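PDB 4Q1Q: autotransporter adhesin/invasin TibA from Escherichia coli, which mediates adhesion to and invasion of human intestinal epithelial cells, drives bacterial aggregation through TibA-TibA contacts and enhances biofilm formation. Local coordinates for residues A[223-229]-A[242-248]; A[233-239]-A[252-258]; A[110-115]-A[128-134]. All coordinates share one frame; numbering follows the deposited sequence.

Overall arrangement
All three contacts join neighbouring coils of one parallel beta-helix, in a fragment of the passenger region of this autotransporter, and each pairs two segments 13 residues apart at their nearest ends. Contact 3 comes first along the chain, with its centre about 7 Å from the centre of the chain. Contacts 1 and 2 follow near the C-terminal end of the fragment; their segments alternate in sequence because they pair different faces of successive coils. Their centres are about 12 Å apart, and they meet where Q234 reaches T245 inside the beta-helix. Contact 3 lies about 28 Å from contact 1 and 32 Å from contact 2, centre to centre. Each carries or borders heptose, so sugar decorates the rod along its length.

Contact 1 (A[223-229]-A[242-248]). With 289 (D-glycero-alpha-D-manno-heptopyranose), chain S.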
loop_
_atom_site.group_PDB
_atom_site.type_symbol
_atom_site.label_atom_id
_atom_site.label_comp_id
_atom_site.label_asym_id
_atom_site.label_seq_id
_atom_site.Cartn_x
_atom_site.Cartn_y
_atom_site.Cartn_z
ATOM N N ALA A 223 13.040 12.093 8.173
ATOM C CA ALA A 223 13.696 11.103 7.315
ATOM C C ALA A 223 15.070 10.759 7.874
ATOM O O ALA A 223 15.781 11.635 8.377
ATOM C CB ALA A 223 13.835 11.613 5.895
ATOM N N THR A 224 15.403 9.471 7.839
ATOM C CA THR A 224 16.689 8.971 8.330
ATOM C C THR A 224 17.290 8.045 7.292
ATOM O O THR A 224 16.647 7.088 6.863
ATOM C CB THR A 224 16.536 8.260 9.687
ATOM O OG1 THR A 224 16.109 9.224 10.667
ATOM C CG2 THR A 224 17.855 7.651 10.154
ATOM N N ASN A 225 18.522 8.345 6.893
ATOM C CA ASN A 225 19.350 7.441 6.107
ATOM C C ASN A 225 18.742 7.447 4.723
ATOM O O ASN A 225 18.077 6.506 4.280
ATOM C CB ASN A 225 19.494 6.040 6.713
ATOM C CG ASN A 225 20.208 5.073 5.788
ATOM O OD1 ASN A 225 21.017 5.459 4.948
ATOM N ND2 ASN A 225 19.880 3.798 5.917
ATOM N N THR A 226 18.974 8.572 4.056
ATOM C CA THR A 226 18.397 8.769 2.737
ATOM C C THR A 226 19.538 8.881 1.744
ATOM O O THR A 226 20.561 9.483 2.064
ATOM C CB THR A 226 17.543 10.043 2.688
ATOM O OG1 THR A 226 16.533 9.962 3.699
ATOM C CG2 THR A 226 16.906 10.212 1.306
ATOM N N THR A 227 19.377 8.321 0.550
ATOM C CA THR A 227 20.442 8.484 -0.433
ATOM C C THR A 227 19.817 9.198 -1.608
ATOM O O THR A 227 18.801 8.750 -2.124
ATOM C CB THR A 227 21.151 7.182 -0.876
ATOM O OG1 THR A 227 21.947 6.701 0.203
ATOM C CG2 THR A 227 22.156 7.427 -1.992
ATOM N N VAL A 228 20.427 10.325 -1.969
ATOM C CA VAL A 228 19.932 11.130 -3.078
ATOM C C VAL A 228 20.881 10.956 -4.271
ATOM O O VAL A 228 22.020 11.448 -4.289
ATOM C CB VAL A 228 19.750 12.620 -2.713
ATOM C CG1 VAL A 228 18.872 13.302 -3.752
ATOM C CG2 VAL A 228 19.145 12.788 -1.326
ATOM N N TYR A 229 20.391 10.202 -5.249
ATOM C CA TYR A 229 21.184 9.876 -6.425
ATOM C C TYR A 229 20.975 11.028 -7.390
ATOM O O TYR A 229 20.037 11.821 -7.265
ATOM C CB TYR A 229 20.784 8.542 -7.063
ATOM C CG TYR A 229 21.076 7.320 -6.213
ATOM C CD1 TYR A 229 22.380 6.865 -6.015
ATOM C CD2 TYR A 229 20.041 6.631 -5.585
ATOM C CE1 TYR A 229 22.643 5.774 -5.203
ATOM C CE2 TYR A 229 20.290 5.535 -4.787
ATOM C CZ TYR A 229 21.590 5.109 -4.601
ATOM O OH TYR A 229 21.802 4.006 -3.805
ATOM N N VAL A 242 15.601 15.950 8.758
ATOM C CA VAL A 242 16.228 14.783 8.151
ATOM C C VAL A 242 17.603 14.560 8.759
ATOM O O VAL A 242 18.251 15.494 9.237
ATOM C CB VAL A 242 16.293 14.870 6.612
ATOM C CG1 VAL A 242 14.906 15.163 6.066
ATOM C CG2 VAL A 242 17.236 15.948 6.115
ATOM N N THR A 243 18.009 13.294 8.766
ATOM C CA THR A 243 19.323 12.934 9.279
ATOM C C THR A 243 19.954 11.816 8.446
ATOM O O THR A 243 19.282 10.990 7.822
ATOM C CB THR A 243 19.284 12.612 10.783
ATOM O OG1 THR A 243 20.638 12.568 11.250
ATOM C CG2 THR A 243 18.588 11.298 11.034
ATOM N N GLU A 244 21.276 11.876 8.349
ATOM C CA GLU A 244 22.031 10.857 7.632
ATOM C C GLU A 244 21.496 10.834 6.211
ATOM O O GLU A 244 20.962 9.833 5.745
ATOM C CB GLU A 244 21.909 9.467 8.269
ATOM C CG GLU A 244 22.407 9.360 9.701
ATOM C CD GLU A 244 22.126 7.986 10.306
ATOM O OE1 GLU A 244 21.840 7.915 11.522
ATOM O OE2 GLU A 244 22.156 6.984 9.553
ATOM N N THR A 245 21.622 11.971 5.539
ATOM C CA THR A 245 21.350 12.048 4.119
ATOM C C THR A 245 22.710 12.067 3.431
ATOM O O THR A 245 23.607 12.841 3.772
ATOM C CB THR A 245 20.570 13.325 3.770
ATOM O OG1 THR A 245 19.320 13.306 4.460
ATOM C CG2 THR A 245 20.283 13.407 2.294
ATOM N N THR A 246 22.822 11.275 2.377
ATOM C CA THR A 246 23.977 11.396 1.505
ATOM C C THR A 246 23.486 11.945 0.163
ATOM O O THR A 246 22.485 11.496 -0.400
ATOM C CB THR A 246 24.747 10.056 1.401
ATOM O OG1 THR A 246 26.067 10.310 0.905
ATOM C CG2 THR A 246 24.057 9.105 0.458
ATOM N N ILE A 247 24.186 12.971 -0.310
ATOM C CA ILE A 247 23.840 13.602 -1.576
ATOM C C ILE A 247 24.985 13.313 -2.537
ATOM O O ILE A 247 26.095 13.833 -2.385
ATOM C CB ILE A 247 23.635 15.134 -1.495
ATOM C CG1 ILE A 247 22.737 15.491 -0.310
ATOM C CG2 ILE A 247 23.036 15.677 -2.788
ATOM C CD1 ILE A 247 23.488 15.912 0.930
ATOM N N THR A 248 24.642 12.506 -3.532
ATOM C CA THR A 248 25.571 12.069 -4.546
ATOM C C THR A 248 25.632 13.152 -5.605
ATOM O O THR A 248 24.702 13.934 -5.816
ATOM C CB THR A 248 25.139 10.743 -5.200
ATOM O OG1 THR A 248 23.997 10.961 -6.043
ATOM C CG2 THR A 248 24.848 9.678 -4.134
HETATM O O7 289 S . 8.982 7.936 15.307
HETATM C C7 289 S . 9.329 9.274 14.930
HETATM C C6 289 S . 10.790 9.408 14.484
HETATM O O6 289 S . 11.648 9.447 15.631
HETATM C C5 289 S . 11.207 8.338 13.467
HETATM O O5 289 S . 11.144 9.070 12.239
HETATM C C1 289 S . 11.511 8.320 11.080
HETATM C C2 289 S . 13.016 8.182 11.236
HETATM O O2 289 S . 13.634 9.412 11.644
HETATM C C3 289 S . 13.114 7.103 12.306
HETATM O O3 289 S . 14.462 6.638 12.363
HETATM C C4 289 S . 12.595 7.703 13.613
HETATM O O4 289 S . 12.597 6.631 14.555
#
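The Y229 ring meets T248 obliquely, with Y229 CD1 4.2 Å from T248 CG2. One face of the ring is covered by T227 CG2 of its own segment, set off toward the rim, and Y210 brings a ring nearly parallel to it. T248 itself is held by V228 O, which accepts two bonds: one from T248 N, and one from T248 OG1 at 2.7 Å. The hydroxyl arrives in the carbonyl plane on a lone pair, and it can do so because OG1 sits between the backbone N and the carbonyl carbon (chi1 72°).

These are equivalent rungs of a parallel beta-helix: 226-228 runs beside 245-247 at 11°, and both segments turn a corner, at N225 and E244, where phi is positive. Backbone bonds continue through the corner, from N225 N to T243 O and from T226 N to E244 O. On the outer face the threonines form a ladder, T227 OG1 lying 3.2 Å from T246 CG2 and T224 OG1 3.3 Å from T243 CG2. Inward, A223 CB packs on V242 CG1 at 3.7 Å and V228 CG2 on T245 CG2 at 3.8 Å, while T245 OG1 is hydrogen-bonded to Q234. T224 OG1 also shares a 2.7 Å hydrogen bond with O2 of a heptose, which S222 binds as well.

Contact 2 (A[233-239]-A[252-258]); sequences RQHVYID and MLQVEAG. With 289 (D-glycero-alpha-D-manno-heptopyranose), chain T; 289 (D-glycero-alpha-D-manno-heptopyranose), chain B; 289 (D-glycero-alpha-D-manno-heptopyranose), chain U.
H235 and E256 make the one side-chain hydrogen bond between 233-239 and 252-258: H235 NE2 donates to E256 OE1 over 2.6 Å, with an N-H...O angle of 165°. The acceptor lies close to the imidazole plane, whereas on the glutamate side the donor comes to the anti side of OE1 and stands 33° out of the carboxylate plane. E256 gets there by a bend at chi2 (-81°), which folds its chain back toward the histidine.

Contacts to ring faces surround this pair. Q254 CB sits 4.2 Å over the centre of the H235 ring in a CH-pi contact, and Y237 OH lies over the opposite face. The tyrosine ring in turn has H235 CD2 above one face and, across the other, O3 of a heptose, 3.4 Å from Y237 CE2. The H235 ring is thus enclosed on both faces and fixed at its edge.

Apolar and mixed packing continues along the pair. R233 CD lies 3.8 Å from the selenium of M252, a selenomethionine, and 3.5 Å from Q254 OE1. On the inner face L253 CD1 touches V236 CG2 at 3.9 Å and flanks Q234, whose amide is hydrogen-bonded to Q215 and T245.

The backbones are zipped by bonds from Q234, V236, Q254 and E256 nitrogens. Past the strands, D239 N reaches G258 O from above the carbonyl plane, and D239 OD1 lies 3.0 Å from O6 of another heptose. Such in-register pairing of parallel strands from successive coils, with an inner face of glutamine and aliphatic residues and an outer face of long or ring-bearing side chains (R233, H235, M252, Q254), is that of a parallel beta-helix.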
loop_
_atom_site.group_PDB
_atom_site.type_symbol
_atom_site.label_atom_id
_atom_site.label_comp_id
_atom_site.label_asym_id
_atom_site.label_seq_id
_atom_site.Cartn_x
_atom_site.Cartn_y
_atom_site.Cartn_z
ATOM N N ARG A 233 15.934 14.635 -5.338
ATOM C CA ARG A 233 15.860 15.739 -4.393
ATOM C C ARG A 233 15.129 15.313 -3.140
ATOM O O ARG A 233 14.014 14.825 -3.229
ATOM C CB ARG A 233 15.112 16.936 -4.998
ATOM C CG ARG A 233 15.213 18.177 -4.119
ATOM C CD ARG A 233 14.781 19.469 -4.796
ATOM N NE ARG A 233 13.366 19.378 -5.140
ATOM C CZ ARG A 233 12.866 19.495 -6.367
ATOM N NH1 ARG A 233 13.653 19.762 -7.403
ATOM N NH2 ARG A 233 11.557 19.365 -6.544
ATOM N N GLN A 234 15.745 15.539 -1.987
ATOM C CA GLN A 234 15.038 15.568 -0.721
ATOM C C GLN A 234 14.683 17.026 -0.432
ATOM O O GLN A 234 15.589 17.857 -0.364
ATOM C CB GLN A 234 15.981 15.085 0.369
ATOM C CG GLN A 234 15.383 14.954 1.748
ATOM C CD GLN A 234 16.348 14.238 2.682
ATOM O OE1 GLN A 234 17.481 14.664 2.857
ATOM N NE2 GLN A 234 15.923 13.116 3.236
ATOM N N HIS A 235 13.396 17.328 -0.275
ATOM C CA HIS A 235 12.930 18.692 -0.000
ATOM C C HIS A 235 12.402 18.799 1.431
ATOM O O HIS A 235 11.417 18.152 1.771
ATOM C CB HIS A 235 11.851 19.100 -1.013
ATOM C CG HIS A 235 11.778 20.578 -1.263
ATOM N ND1 HIS A 235 11.850 21.117 -2.530
ATOM C CD2 HIS A 235 11.736 21.630 -0.408
ATOM C CE1 HIS A 235 11.814 22.435 -2.448
ATOM N NE2 HIS A 235 11.754 22.774 -1.172
ATOM N N VAL A 236 13.053 19.604 2.268
ATOM C CA VAL A 236 12.671 19.727 3.670
ATOM C C VAL A 236 11.987 21.071 3.942
ATOM O O VAL A 236 12.572 22.118 3.669
ATOM C CB VAL A 236 13.887 19.613 4.595
ATOM C CG1 VAL A 236 13.399 19.433 6.029
ATOM C CG2 VAL A 236 14.788 18.456 4.173
ATOM N N TYR A 237 10.780 21.037 4.503
ATOM C CA TYR A 237 9.992 22.248 4.711
ATOM C C TYR A 237 10.064 22.588 6.192
ATOM O O TYR A 237 10.756 21.910 6.962
ATOM C CB TYR A 237 8.548 22.102 4.241
ATOM C CG TYR A 237 8.482 21.903 2.758
ATOM C CD1 TYR A 237 8.614 20.635 2.221
ATOM C CD2 TYR A 237 8.260 22.970 1.901
ATOM C CE1 TYR A 237 8.548 20.429 0.856
ATOM C CE2 TYR A 237 8.183 22.780 0.536
ATOM C CZ TYR A 237 8.327 21.507 0.028
ATOM O OH TYR A 237 8.286 21.299 -1.328
ATOM N N ILE A 238 9.380 23.669 6.550
ATOM C CA ILE A 238 9.464 24.217 7.893
ATOM C C ILE A 238 9.082 23.150 8.907
ATOM O O ILE A 238 8.044 22.523 8.780
ATOM C CB ILE A 238 8.684 25.542 8.091
ATOM C CG1 ILE A 238 8.775 25.957 9.567
ATOM C CG2 ILE A 238 7.239 25.463 7.618
ATOM C CD1 ILE A 238 8.807 27.460 9.778
ATOM N N ASP A 239 9.963 22.955 9.889
ATOM C CA ASP A 239 9.767 22.055 11.010
ATOM C C ASP A 239 9.822 20.590 10.571
ATOM O O ASP A 239 9.462 19.721 11.363
ATOM C CB ASP A 239 8.452 22.355 11.734
ATOM C CG ASP A 239 8.468 23.685 12.485
ATOM O OD1 ASP A 239 9.482 24.008 13.138
ATOM O OD2 ASP A 239 7.459 24.417 12.426
HETATM N N MSE A 252 20.248 16.461 -4.937
HETATM C CA MSE A 252 19.981 17.672 -4.155
HETATM C C MSE A 252 19.216 17.535 -2.873
HETATM O O MSE A 252 18.185 16.864 -2.801
HETATM C CB MSE A 252 19.129 18.594 -5.008
HETATM C CG MSE A 252 19.204 20.003 -4.413
HETATM SE SE MSE A 252 18.110 21.148 -5.582
HETATM C CE MSE A 252 19.468 21.546 -6.959
ATOM N N LEU A 253 19.746 18.200 -1.851
ATOM C CA LEU A 253 19.003 18.435 -0.621
ATOM C C LEU A 253 18.641 19.921 -0.610
ATOM O O LEU A 253 19.494 20.803 -0.697
ATOM C CB LEU A 253 19.829 18.039 0.601
ATOM C CG LEU A 253 19.427 18.606 1.964
ATOM C CD1 LEU A 253 18.149 17.889 2.364
ATOM C CD2 LEU A 253 20.559 18.426 2.964
ATOM N N GLN A 254 17.346 20.196 -0.534
ATOM C CA GLN A 254 16.899 21.574 -0.373
ATOM C C GLN A 254 16.148 21.783 0.927
ATOM O O GLN A 254 15.148 21.126 1.220
ATOM C CB GLN A 254 15.996 21.895 -1.544
ATOM C CG GLN A 254 15.678 23.374 -1.657
ATOM C CD GLN A 254 14.934 23.654 -2.941
ATOM O OE1 GLN A 254 14.713 22.770 -3.774
ATOM N NE2 GLN A 254 14.514 24.893 -3.090
ATOM N N VAL A 255 16.657 22.706 1.733
ATOM C CA VAL A 255 16.083 22.942 3.048
ATOM C C VAL A 255 15.466 24.338 3.078
ATOM O O VAL A 255 16.140 25.335 2.855
ATOM C CB VAL A 255 17.157 22.784 4.137
ATOM C CG1 VAL A 255 16.580 22.924 5.540
ATOM C CG2 VAL A 255 17.837 21.430 3.980
ATOM N N GLU A 256 14.166 24.417 3.317
ATOM C CA GLU A 256 13.515 25.718 3.411
ATOM C C GLU A 256 13.745 26.287 4.797
ATOM O O GLU A 256 14.120 25.568 5.726
ATOM C CB GLU A 256 12.006 25.622 3.213
ATOM C CG GLU A 256 11.587 24.861 1.975
ATOM C CD GLU A 256 11.665 25.723 0.728
ATOM O OE1 GLU A 256 11.269 25.232 -0.353
ATOM O OE2 GLU A 256 12.111 26.886 0.845
ATOM N N ALA A 257 13.531 27.591 4.930
ATOM C CA ALA A 257 13.789 28.262 6.194
ATOM C C ALA A 257 12.975 27.567 7.270
ATOM O O ALA A 257 11.807 27.260 7.052
ATOM C CB ALA A 257 13.461 29.744 6.104
ATOM N N GLY A 258 13.611 27.278 8.401
ATOM C CA GLY A 258 12.959 26.524 9.468
ATOM C C GLY A 258 12.918 25.008 9.331
ATOM O O GLY A 258 12.367 24.356 10.225
HETATM O O7 289 T . 1.307 21.186 6.748
HETATM C C7 289 T . 2.297 20.298 6.221
HETATM C C6 289 T . 2.088 20.216 4.716
HETATM O O6 289 T . 1.190 21.245 4.292
HETATM C C5 289 T . 3.391 20.353 3.944
HETATM O O5 289 T . 3.597 19.005 3.529
HETATM C C1 289 T . 4.924 18.768 3.109
HETATM C C2 289 T . 5.109 19.579 1.840
HETATM O O2 289 T . 4.271 19.007 0.833
HETATM C C3 289 T . 4.811 21.055 2.094
HETATM O O3 289 T . 4.928 21.800 0.872
HETATM C C4 289 T . 3.427 21.222 2.694
HETATM O O4 289 T . 3.268 22.624 2.931
HETATM O O7 289 B . 11.698 21.472 17.027
HETATM C C7 289 B . 11.918 20.422 16.075
HETATM C C6 289 B . 12.199 20.896 14.645
HETATM O O6 289 B . 11.556 22.136 14.317
HETATM C C5 289 B . 13.689 21.058 14.325
HETATM O O5 289 B . 13.778 21.780 13.093
HETATM C C1 289 B . 15.116 21.834 12.591
HETATM C C2 289 B . 15.894 22.750 13.533
HETATM O O2 289 B . 15.312 24.048 13.705
HETATM C C3 289 B . 15.947 22.073 14.899
HETATM O O3 289 B . 16.636 22.929 15.816
HETATM C C4 289 B . 14.539 21.750 15.393
HETATM O O4 289 B . 14.685 20.890 16.527
HETATM O O7 289 U . -0.883 21.506 11.929
HETATM C C7 289 U . 0.497 21.422 11.570
HETATM C C6 289 U . 1.184 20.526 12.598
HETATM O O6 289 U . 0.886 19.146 12.402
HETATM C C5 289 U . 2.699 20.571 12.528
HETATM O O5 289 U . 3.102 21.653 11.688
HETATM C C1 289 U . 4.472 22.027 11.849
HETATM C C2 289 U . 4.668 22.453 13.298
HETATM O O2 289 U . 3.690 23.432 13.667
HETATM C C3 289 U . 4.575 21.144 14.075
HETATM O O3 289 U . 4.890 21.217 15.467
HETATM C C4 289 U . 3.144 20.659 13.978
HETATM O O4 289 U . 3.088 19.364 14.579
#

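Contact 3 (A[110-115]-A[128-134]). With 289 (D-glycero-alpha-D-manno-heptopyranose), chain L; 289 (D-glycero-alpha-D-manno-heptopyranose), chain C; 289 (D-glycero-alpha-D-manno-heptopyranose), chain D.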
loop_
_atom_site.group_PDB
_atom_site.type_symbol
_atom_site.label_atom_id
_atom_site.label_comp_id
_atom_site.label_asym_id
_atom_site.label_seq_id
_atom_site.Cartn_x
_atom_site.Cartn_y
_atom_site.Cartn_z
ATOM N N ALA A 110 -2.728 -10.852 2.155
ATOM C CA ALA A 110 -3.049 -10.723 0.740
ATOM C C ALA A 110 -1.722 -10.649 0.027
ATOM O O ALA A 110 -0.789 -10.011 0.497
ATOM C CB ALA A 110 -3.877 -9.489 0.400
HETATM N N MSE A 111 -1.673 -11.287 -1.135
HETATM C CA MSE A 111 -0.421 -11.435 -1.855
HETATM C C MSE A 111 -0.815 -11.112 -3.261
HETATM O O MSE A 111 -1.763 -11.693 -3.775
HETATM C CB MSE A 111 0.107 -12.843 -1.582
HETATM C CG MSE A 111 1.171 -13.336 -2.560
HETATM SE SE MSE A 111 2.982 -12.611 -2.239
HETATM C CE MSE A 111 3.648 -12.694 -4.093
ATOM N N GLY A 112 -0.130 -10.153 -3.873
ATOM C CA GLY A 112 -0.251 -9.905 -5.306
ATOM C C GLY A 112 -1.488 -9.139 -5.745
ATOM O O GLY A 112 -1.875 -9.202 -6.911
ATOM N N THR A 113 -2.107 -8.387 -4.839
ATOM C CA THR A 113 -3.388 -7.748 -5.148
ATOM C C THR A 113 -3.197 -6.698 -6.226
ATOM O O THR A 113 -2.216 -5.953 -6.154
ATOM C CB THR A 113 -3.979 -7.065 -3.902
ATOM O OG1 THR A 113 -4.054 -8.048 -2.863
ATOM C CG2 THR A 113 -5.354 -6.449 -4.207
ATOM N N ILE A 114 -4.082 -6.684 -7.221
ATOM C CA ILE A 114 -4.064 -5.631 -8.237
ATOM C C ILE A 114 -5.202 -4.653 -7.954
ATOM O O ILE A 114 -6.370 -5.027 -8.049
ATOM C CB ILE A 114 -4.237 -6.153 -9.677
ATOM C CG1 ILE A 114 -2.967 -6.839 -10.188
ATOM C CG2 ILE A 114 -4.515 -5.021 -10.652
ATOM C CD1 ILE A 114 -2.754 -8.243 -9.666
ATOM N N ILE A 115 -4.880 -3.405 -7.627
ATOM C CA ILE A 115 -5.930 -2.414 -7.335
ATOM C C ILE A 115 -6.125 -1.498 -8.536
ATOM O O ILE A 115 -5.209 -0.784 -8.926
ATOM C CB ILE A 115 -5.640 -1.567 -6.077
ATOM C CG1 ILE A 115 -5.093 -2.464 -4.968
ATOM C CG2 ILE A 115 -6.901 -0.840 -5.610
ATOM C CD1 ILE A 115 -4.445 -1.695 -3.842
ATOM N N SER A 128 -1.574 -8.035 6.706
ATOM C CA SER A 128 -0.389 -7.857 5.893
ATOM C C SER A 128 -0.780 -7.946 4.431
ATOM O O SER A 128 -1.603 -8.770 4.021
ATOM C CB SER A 128 0.685 -8.912 6.194
ATOM O OG SER A 128 0.501 -9.416 7.505
ATOM N N ALA A 129 -0.120 -7.138 3.619
ATOM C CA ALA A 129 -0.242 -7.310 2.177
ATOM C C ALA A 129 1.132 -7.212 1.549
ATOM O O ALA A 129 1.936 -6.353 1.909
ATOM C CB ALA A 129 -1.177 -6.287 1.562
ATOM N N THR A 130 1.379 -8.086 0.580
ATOM C CA THR A 130 2.671 -8.138 -0.053
ATOM C C THR A 130 2.316 -8.016 -1.513
ATOM O O THR A 130 1.385 -8.674 -1.970
ATOM C CB THR A 130 3.427 -9.438 0.301
ATOM O OG1 THR A 130 3.649 -9.512 1.722
ATOM C CG2 THR A 130 4.779 -9.513 -0.393
ATOM N N SER A 131 3.078 -7.182 -2.213
ATOM C CA SER A 131 3.063 -7.119 -3.668
ATOM C C SER A 131 1.765 -6.569 -4.235
ATOM O O SER A 131 1.465 -6.782 -5.410
ATOM C CB SER A 131 3.382 -8.485 -4.291
ATOM O OG SER A 131 4.729 -8.818 -4.004
ATOM N N ALA A 132 1.058 -5.788 -3.429
ATOM C CA ALA A 132 -0.015 -4.965 -3.963
ATOM C C ALA A 132 0.524 -4.154 -5.141
ATOM O O ALA A 132 1.639 -3.640 -5.104
ATOM C CB ALA A 132 -0.571 -4.051 -2.882
ATOM N N SER A 133 -0.284 -4.040 -6.185
ATOM C CA SER A 133 -0.041 -3.117 -7.278
ATOM C C SER A 133 -1.052 -1.977 -7.226
ATOM O O SER A 133 -2.231 -2.229 -7.456
ATOM C CB SER A 133 -0.175 -3.883 -8.599
ATOM O OG SER A 133 0.727 -3.379 -9.568
ATOM N N VAL A 134 -0.617 -0.743 -6.985
ATOM C CA VAL A 134 -1.546 0.385 -6.859
ATOM C C VAL A 134 -1.467 1.235 -8.121
ATOM O O VAL A 134 -0.592 2.094 -8.248
ATOM C CB VAL A 134 -1.248 1.318 -5.665
ATOM C CG1 VAL A 134 -2.385 2.325 -5.458
ATOM C CG2 VAL A 134 -0.993 0.522 -4.393
HETATM O O7 289 L . -0.498 -14.472 7.290
HETATM C C7 289 L . -0.091 -13.272 7.955
HETATM C C6 289 L . 1.083 -12.650 7.206
HETATM O O6 289 L . 2.280 -13.372 7.513
HETATM C C5 289 L . 0.845 -12.675 5.702
HETATM O O5 289 L . -0.093 -11.658 5.351
HETATM C C1 289 L . -0.464 -11.732 3.976
HETATM C C2 289 L . 0.753 -11.449 3.105
HETATM O O2 289 L . 1.181 -10.097 3.309
HETATM C C3 289 L . 1.897 -12.399 3.437
HETATM O O3 289 L . 3.087 -11.965 2.772
HETATM C C4 289 L . 2.145 -12.450 4.941
HETATM O O4 289 L . 3.062 -13.510 5.237
HETATM O O7 289 C . 4.371 -8.004 -8.805
HETATM C C7 289 C . 4.015 -9.293 -8.284
HETATM C C6 289 C . 5.202 -10.063 -7.708
HETATM O O6 289 C . 6.167 -10.148 -8.761
HETATM C C5 289 C . 5.790 -9.456 -6.431
HETATM O O5 289 C . 5.337 -10.338 -5.407
HETATM C C1 289 C . 5.567 -9.816 -4.098
HETATM C C2 289 C . 7.058 -9.913 -3.834
HETATM O O2 289 C . 7.520 -11.253 -4.004
HETATM C C3 289 C . 7.698 -8.973 -4.844
HETATM O O3 289 C . 9.114 -9.011 -4.656
HETATM C C4 289 C . 7.304 -9.359 -6.265
HETATM O O4 289 C . 7.891 -8.367 -7.117
HETATM O O7 289 D . -2.262 -19.223 4.630
HETATM C C7 289 D . -1.988 -18.029 5.372
HETATM C C6 289 D . -0.626 -17.366 4.919
HETATM O O6 289 D . 0.398 -18.360 5.197
HETATM C C5 289 D . -0.693 -17.152 3.413
HETATM O O5 289 D . -1.653 -16.061 3.209
HETATM C C1 289 D . -1.945 -15.947 1.716
HETATM C C2 289 D . -0.774 -16.048 0.759
HETATM O O2 289 D . -0.789 -14.769 -0.058
HETATM C C3 289 D . 0.283 -15.770 1.797
HETATM O O3 289 D . 0.391 -14.354 2.460
HETATM C C4 289 D . 0.652 -16.609 2.920
HETATM O O4 289 D . 1.458 -17.700 2.458
#
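Two adjacent rungs of the parallel beta-helix meet in the heptose-decorated region, where M111 and T130 stand in register on the outer face. The bent selenomethionine M111 puts SE 4.0 Å from T130 CG2, the two side chains crossing at a slant. T130 OG1 lies beside its backbone N, anti to the carbonyl carbon (chi1 -61°), which turns it to the sugar, while CG2 goes to the selenium: OG1 shares a hydrogen bond of 2.7 Å with O3 of one heptose. That sugar also crowds S128, whose CB lies 3.0 Å from its ring O5.

Behind the outer face, A110 CB and A129 CB pack at 4.3 Å, and farther along I115 CD1 rests beside V134 CG2 at 4.1 Å, both pairs pointing into the beta-helix interior. T113 OG1 is hydrogen-bonded to Q102. The coils are joined by five backbone bonds: A110 N to S128 O, T130 N to A110 O, G112 N to T130 O, S133 N to T113 O and I115 N to S133 O. In the short links between the strand pairs G112 and S131 are in register, both with positive phi, a conformation consistent with the turn the backbone makes here in both coils.

At that corner a second heptose is attached: its C1 is bonded to S131 OG, an O-glycosidic link in keeping with the known glycosylation of S131, and M111 CE lies 3.2 Å from this sugar's ring O5.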